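Local atomic coordinates of tartronate semialdehyde reductase (Salmonella typhimurium, PDB entry 1VPD), a protein that probably reduces tartronate semialdehyde to D-glycerate with NADH or NADPH, the last step of galactarate breakdown to that acid. Residues S190-D204 against L285-R299. Sequence-based numbering, arbitrary orientation. Where two conformers were deposited one is given.
Sequences SEALTLATKAGVNPD and LACYYEKLAKVEVTR
The phenol ring of Y289 lies flat over the backbone of helix 170-198, with E191 N over the centre of the ring, 3.9 Å above its plane, and S190 C nearer the rim. Y289 OH donates to E191 OE1 (2.7 Å), on that oxygen's anti lone pair, and the carboxylate is turned 51° from the ring. With CG anti to the backbone N (chi1 -174°), the E191 chain runs past Y289 CE1 to the hydroxyl. One helical turn on, T194 splits its two branches: OG1 turns back to S190 O, which T194 N grips from the opposite face, while in the conformer given CG2 comes to 3.4 Å from A293 CB. T197 repeats this split, its CG2 meeting V295 CG2. Within the all-helical C-terminal domain of this HIBADH-related reductase, helix 285-293 runs at 35° to the end of helix 170-198, and the C-terminal tail crosses to helix 203-210. K198, bent at chi2 and chi4, reaches A293 O through NZ (2.7 Å). V297 wedges CG2 against T194 OG1 and CG1 against P203 CB (3.9 Å), its N held by E290 OE2, which also pairs with R230. At the terminus, N202 ND2 donates to R299 O (3.2 Å) from above the carbonyl plane. In the D204 conformer given, R299 NH1 meets D204 OD2 (3.1 Å) in a salt bridge, from above the carboxylate plane, and one water links D204 OD2 to R299 O; R299 NE pairs with D229.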
loop_
_atom_site.group_PDB
_atom_site.type_symbol
_atom_site.label_atom_id
_atom_site.label_comp_id
_atom_site.label_asym_id
_atom_site.label_seq_id
_atom_site.Cartn_x
_atom_site.Cartn_y
_atom_site.Cartn_z
ATOM N N SER A 190 -9.033 -10.668 -15.462
ATOM C CA SER A 190 -10.069 -9.951 -16.200
ATOM C C SER A 190 -10.127 -10.398 -17.665
ATOM O O SER A 190 -11.202 -10.677 -18.211
ATOM C CB SER A 190 -9.804 -8.446 -16.118
ATOM O OG SER A 190 -9.852 -7.988 -14.771
ATOM N N GLU A 191 -8.947 -10.516 -18.279
ATOM C CA GLU A 191 -8.808 -10.945 -19.654
ATOM C C GLU A 191 -9.397 -12.352 -19.808
ATOM O O GLU A 191 -10.171 -12.612 -20.725
ATOM C CB GLU A 191 -7.320 -10.907 -20.042
ATOM C CG GLU A 191 -7.047 -11.185 -21.496
ATOM C CD GLU A 191 -5.697 -10.688 -21.999
ATOM O OE1 GLU A 191 -5.342 -9.494 -21.809
ATOM O OE2 GLU A 191 -5.009 -11.500 -22.638
ATOM N N ALA A 192 -9.028 -13.248 -18.903
ATOM C CA ALA A 192 -9.456 -14.636 -18.956
ATOM C C ALA A 192 -10.958 -14.825 -18.677
ATOM O O ALA A 192 -11.632 -15.579 -19.379
ATOM C CB ALA A 192 -8.640 -15.466 -17.996
ATOM N N LEU A 193 -11.466 -14.170 -17.644
ATOM C CA LEU A 193 -12.897 -14.284 -17.306
ATOM C C LEU A 193 -13.772 -13.658 -18.388
ATOM O O LEU A 193 -14.817 -14.202 -18.724
ATOM C CB LEU A 193 -13.199 -13.673 -15.921
ATOM C CG LEU A 193 -12.607 -14.407 -14.729
ATOM C CD1 LEU A 193 -13.038 -13.707 -13.436
ATOM C CD2 LEU A 193 -13.007 -15.875 -14.663
ATOM N N THR A 194 -13.334 -12.547 -18.974
ATOM C CA THR A 194 -14.084 -11.922 -20.059
ATOM C C THR A 194 -14.082 -12.814 -21.302
ATOM O O THR A 194 -15.113 -12.970 -21.950
ATOM C CB THR A 194 -13.477 -10.543 -20.393
ATOM O OG1 THR A 194 -13.587 -9.682 -19.257
ATOM C CG2 THR A 194 -14.263 -9.846 -21.487
ATOM N N LEU A 195 -12.951 -13.447 -21.612
ATOM C CA LEU A 195 -12.896 -14.426 -22.698
ATOM C C LEU A 195 -13.923 -15.549 -22.496
ATOM O O LEU A 195 -14.708 -15.837 -23.399
ATOM C CB LEU A 195 -11.479 -15.011 -22.838
ATOM C CG LEU A 195 -11.352 -16.194 -23.803
ATOM C CD1 LEU A 195 -11.715 -15.774 -25.224
ATOM C CD2 LEU A 195 -9.935 -16.786 -23.754
ATOM N N ALA A 196 -13.926 -16.164 -21.319
ATOM C CA ALA A 196 -14.791 -17.315 -21.067
ATOM C C ALA A 196 -16.268 -16.898 -21.128
ATOM O O ALA A 196 -17.081 -17.589 -21.718
ATOM C CB ALA A 196 -14.483 -17.923 -19.752
ATOM N N THR A 197 -16.575 -15.739 -20.564
ATOM C CA THR A 197 -17.942 -15.201 -20.575
ATOM C C THR A 197 -18.401 -14.936 -21.999
ATOM O O THR A 197 -19.524 -15.293 -22.377
ATOM C CB THR A 197 -18.015 -13.905 -19.770
ATOM O OG1 THR A 197 -17.552 -14.136 -18.430
ATOM C CG2 THR A 197 -19.467 -13.466 -19.613
ATOM N N LYS A 198 -17.546 -14.289 -22.797
ATOM C CA LYS A 198 -17.866 -14.026 -24.197
ATOM C C LYS A 198 -18.058 -15.301 -25.021
ATOM O O LYS A 198 -18.879 -15.323 -25.956
ATOM C CB LYS A 198 -16.814 -13.110 -24.852
ATOM C CG LYS A 198 -17.292 -12.402 -26.112
ATOM C CD LYS A 198 -18.246 -11.243 -25.823
ATOM C CE LYS A 198 -18.794 -10.585 -27.102
ATOM N NZ LYS A 198 -17.770 -9.839 -27.904
ATOM N N ALA A 199 -17.318 -16.354 -24.652
ATOM C CA ALA A 199 -17.423 -17.657 -25.296
ATOM C C ALA A 199 -18.561 -18.508 -24.737
ATOM O O ALA A 199 -18.698 -19.666 -25.121
ATOM C CB ALA A 199 -16.082 -18.412 -25.201
ATOM N N GLY A 200 -19.373 -17.946 -23.854
ATOM C CA GLY A 200 -20.601 -18.600 -23.397
ATOM C C GLY A 200 -20.540 -19.450 -22.140
ATOM O O GLY A 200 -21.479 -20.208 -21.863
ATOM N N VAL A 201 -19.479 -19.325 -21.356
ATOM C CA VAL A 201 -19.311 -20.044 -20.111
ATOM C C VAL A 201 -19.450 -19.096 -18.927
ATOM O O VAL A 201 -18.883 -18.010 -18.907
ATOM C CB VAL A 201 -17.944 -20.798 -20.069
ATOM C CG1 VAL A 201 -17.738 -21.511 -18.758
ATOM C CG2 VAL A 201 -17.857 -21.781 -21.224
ATOM N N ASN A 202 -20.229 -19.508 -17.933
ATOM C CA ASN A 202 -20.479 -18.691 -16.772
ATOM C C ASN A 202 -19.197 -18.469 -15.969
ATOM O O ASN A 202 -18.549 -19.444 -15.596
ATOM C CB ASN A 202 -21.508 -19.406 -15.899
ATOM C CG ASN A 202 -21.871 -18.610 -14.677
ATOM O OD1 ASN A 202 -21.139 -18.603 -13.711
ATOM N ND2 ASN A 202 -23.014 -17.929 -14.719
ATOM N N PRO A 203 -18.803 -17.212 -15.733
ATOM C CA PRO A 203 -17.514 -16.959 -15.072
ATOM C C PRO A 203 -17.428 -17.418 -13.617
ATOM O O PRO A 203 -16.338 -17.682 -13.108
ATOM C CB PRO A 203 -17.331 -15.432 -15.202
ATOM C CG PRO A 203 -18.731 -14.866 -15.400
ATOM C CD PRO A 203 -19.482 -15.961 -16.128
ATOM N N ASP A 204 -18.559 -17.541 -12.933
ATOM C CA ASP A 204 -18.514 -18.077 -11.579
ATOM C C ASP A 204 -18.111 -19.554 -11.598
ATOM O O ASP A 204 -17.346 -19.995 -10.760
ATOM C CB ASP A 204 -19.888 -17.885 -10.906
ATOM C CG ASP A 204 -19.831 -17.896 -9.400
ATOM O OD1 ASP A 204 -18.794 -18.268 -8.789
ATOM O OD2 ASP A 204 -20.843 -17.562 -8.736
ATOM N N LEU A 285 -10.237 -2.829 -13.181
ATOM C CA LEU A 285 -9.564 -3.201 -14.418
ATOM C C LEU A 285 -10.434 -4.136 -15.231
ATOM O O LEU A 285 -10.384 -4.129 -16.457
ATOM C CB LEU A 285 -8.237 -3.899 -14.126
ATOM C CG LEU A 285 -6.965 -3.099 -14.137
ATOM C CD1 LEU A 285 -5.862 -3.942 -13.523
ATOM C CD2 LEU A 285 -6.610 -2.666 -15.556
ATOM N N ALA A 286 -11.261 -4.948 -14.573
ATOM C CA ALA A 286 -12.209 -5.807 -15.295
ATOM C C ALA A 286 -13.139 -5.016 -16.207
ATOM O O ALA A 286 -13.468 -5.481 -17.306
ATOM C CB ALA A 286 -13.021 -6.673 -14.327
ATOM N N CYS A 287 -13.532 -3.823 -15.769
ATOM C CA CYS A 287 -14.450 -2.984 -16.534
ATOM C C CYS A 287 -13.846 -2.524 -17.867
ATOM O O CYS A 287 -14.569 -2.331 -18.841
ATOM C CB CYS A 287 -14.949 -1.804 -15.701
ATOM S SG CYS A 287 -15.619 -2.267 -14.091
ATOM N N TYR A 288 -12.515 -2.361 -17.917
ATOM C CA TYR A 288 -11.839 -2.061 -19.170
ATOM C C TYR A 288 -12.101 -3.163 -20.192
ATOM O O TYR A 288 -12.495 -2.906 -21.333
ATOM C CB TYR A 288 -10.329 -1.882 -18.920
ATOM C CG TYR A 288 -9.516 -1.683 -20.174
ATOM C CD1 TYR A 288 -9.335 -0.417 -20.712
ATOM C CD2 TYR A 288 -8.916 -2.754 -20.825
ATOM C CE1 TYR A 288 -8.587 -0.222 -21.882
ATOM C CE2 TYR A 288 -8.187 -2.571 -21.992
ATOM C CZ TYR A 288 -8.026 -1.302 -22.517
ATOM O OH TYR A 288 -7.286 -1.108 -23.651
ATOM N N TYR A 289 -11.866 -4.395 -19.779
ATOM C CA TYR A 289 -12.106 -5.538 -20.641
ATOM C C TYR A 289 -13.590 -5.699 -20.990
ATOM O O TYR A 289 -13.929 -6.029 -22.126
ATOM C CB TYR A 289 -11.615 -6.795 -19.967
ATOM C CG TYR A 289 -10.111 -6.957 -20.015
ATOM C CD1 TYR A 289 -9.506 -7.604 -21.079
ATOM C CD2 TYR A 289 -9.303 -6.444 -19.013
ATOM C CE1 TYR A 289 -8.132 -7.746 -21.142
ATOM C CE2 TYR A 289 -7.916 -6.592 -19.056
ATOM C CZ TYR A 289 -7.344 -7.255 -20.119
ATOM O OH TYR A 289 -5.980 -7.427 -20.160
ATOM N N GLU A 290 -14.475 -5.484 -20.011
ATOM C CA GLU A 290 -15.913 -5.587 -20.263
ATOM C C GLU A 290 -16.359 -4.619 -21.346
ATOM O O GLU A 290 -17.185 -4.941 -22.201
ATOM C CB GLU A 290 -16.691 -5.305 -18.975
ATOM C CG GLU A 290 -16.543 -6.389 -17.934
ATOM C CD GLU A 290 -17.240 -6.073 -16.621
ATOM O OE1 GLU A 290 -17.394 -4.873 -16.266
ATOM O OE2 GLU A 290 -17.602 -7.049 -15.939
ATOM N N LYS A 291 -15.811 -3.410 -21.307
ATOM C CA LYS A 291 -16.203 -2.378 -22.241
ATOM C C LYS A 291 -15.682 -2.672 -23.642
ATOM O O LYS A 291 -16.381 -2.461 -24.634
ATOM C CB LYS A 291 -15.764 -1.017 -21.719
ATOM C CG LYS A 291 -16.683 -0.571 -20.569
ATOM C CD LYS A 291 -16.233 0.711 -19.854
ATOM C CE LYS A 291 -17.218 1.044 -18.724
ATOM N NZ LYS A 291 -16.869 2.281 -17.969
ATOM N N LEU A 292 -14.465 -3.205 -23.747
ATOM C CA LEU A 292 -13.929 -3.514 -25.070
ATOM C C LEU A 292 -14.516 -4.811 -25.679
ATOM O O LEU A 292 -14.722 -4.893 -26.888
ATOM C CB LEU A 292 -12.390 -3.599 -25.021
ATOM C CG LEU A 292 -11.596 -2.303 -25.235
ATOM C CD1 LEU A 292 -11.803 -1.321 -24.116
ATOM C CD2 LEU A 292 -10.104 -2.648 -25.363
ATOM N N ALA A 293 -14.799 -5.795 -24.845
ATOM C CA ALA A 293 -15.362 -7.082 -25.291
ATOM C C ALA A 293 -16.892 -7.064 -25.378
ATOM O O ALA A 293 -17.489 -7.999 -25.912
ATOM C CB ALA A 293 -14.931 -8.186 -24.370
ATOM N N LYS A 294 -17.510 -6.013 -24.858
ATOM C CA LYS A 294 -18.982 -5.892 -24.843
ATOM C C LYS A 294 -19.684 -7.031 -24.108
ATOM O O LYS A 294 -20.683 -7.597 -24.588
ATOM C CB LYS A 294 -19.527 -5.728 -26.263
ATOM C CG LYS A 294 -18.997 -4.529 -26.979
ATOM C CD LYS A 294 -19.397 -3.215 -26.336
ATOM C CE LYS A 294 -19.169 -2.060 -27.295
ATOM N NZ LYS A 294 -19.698 -0.756 -26.825
ATOM N N VAL A 295 -19.169 -7.368 -22.935
ATOM C CA VAL A 295 -19.816 -8.328 -22.043
ATOM C C VAL A 295 -19.435 -8.008 -20.601
ATOM O O VAL A 295 -18.348 -7.499 -20.343
ATOM C CB VAL A 295 -19.451 -9.790 -22.427
ATOM C CG1 VAL A 295 -18.008 -10.093 -22.087
ATOM C CG2 VAL A 295 -20.380 -10.778 -21.775
ATOM N N GLU A 296 -20.312 -8.309 -19.658
ATOM C CA GLU A 296 -20.001 -8.123 -18.259
ATOM C C GLU A 296 -19.762 -9.460 -17.573
ATOM O O GLU A 296 -20.410 -10.468 -17.879
ATOM C CB GLU A 296 -21.131 -7.325 -17.577
ATOM C CG GLU A 296 -21.170 -5.902 -18.092
ATOM C CD GLU A 296 -22.160 -5.005 -17.362
ATOM O OE1 GLU A 296 -23.058 -5.531 -16.695
ATOM O OE2 GLU A 296 -22.009 -3.769 -17.468
ATOM N N VAL A 297 -18.813 -9.454 -16.644
ATOM C CA VAL A 297 -18.444 -10.609 -15.857
ATOM C C VAL A 297 -19.274 -10.566 -14.571
ATOM O O VAL A 297 -18.996 -9.775 -13.686
ATOM C CB VAL A 297 -16.937 -10.595 -15.554
ATOM C CG1 VAL A 297 -16.543 -11.709 -14.615
ATOM C CG2 VAL A 297 -16.155 -10.707 -16.876
ATOM N N THR A 298 -20.303 -11.398 -14.501
ATOM C CA THR A 298 -21.297 -11.314 -13.421
ATOM C C THR A 298 -21.607 -12.693 -12.883
ATOM O O THR A 298 -21.212 -13.703 -13.471
ATOM C CB THR A 298 -22.627 -10.685 -13.924
ATOM O OG1 THR A 298 -23.242 -11.554 -14.878
ATOM C CG2 THR A 298 -22.427 -9.413 -14.685
ATOM N N ARG A 299 -22.330 -12.765 -11.774
ATOM C CA ARG A 299 -22.738 -14.080 -11.291
ATOM C C ARG A 299 -23.640 -14.755 -12.320
ATOM O O ARG A 299 -23.756 -15.994 -12.309
ATOM C CB ARG A 299 -23.442 -14.014 -9.938
ATOM C CG ARG A 299 -22.566 -13.448 -8.814
ATOM C CD ARG A 299 -21.433 -14.353 -8.347
ATOM N NE ARG A 299 -20.794 -13.793 -7.152
ATOM C CZ ARG A 299 -19.900 -14.410 -6.408
ATOM N NH1 ARG A 299 -19.522 -15.653 -6.658
ATOM N NH2 ARG A 299 -19.398 -13.796 -5.350
ATOM O OXT ARG A 299 -24.257 -14.092 -13.180
HETATM O O HOH W 1 -23.214 -17.790 -9.971
#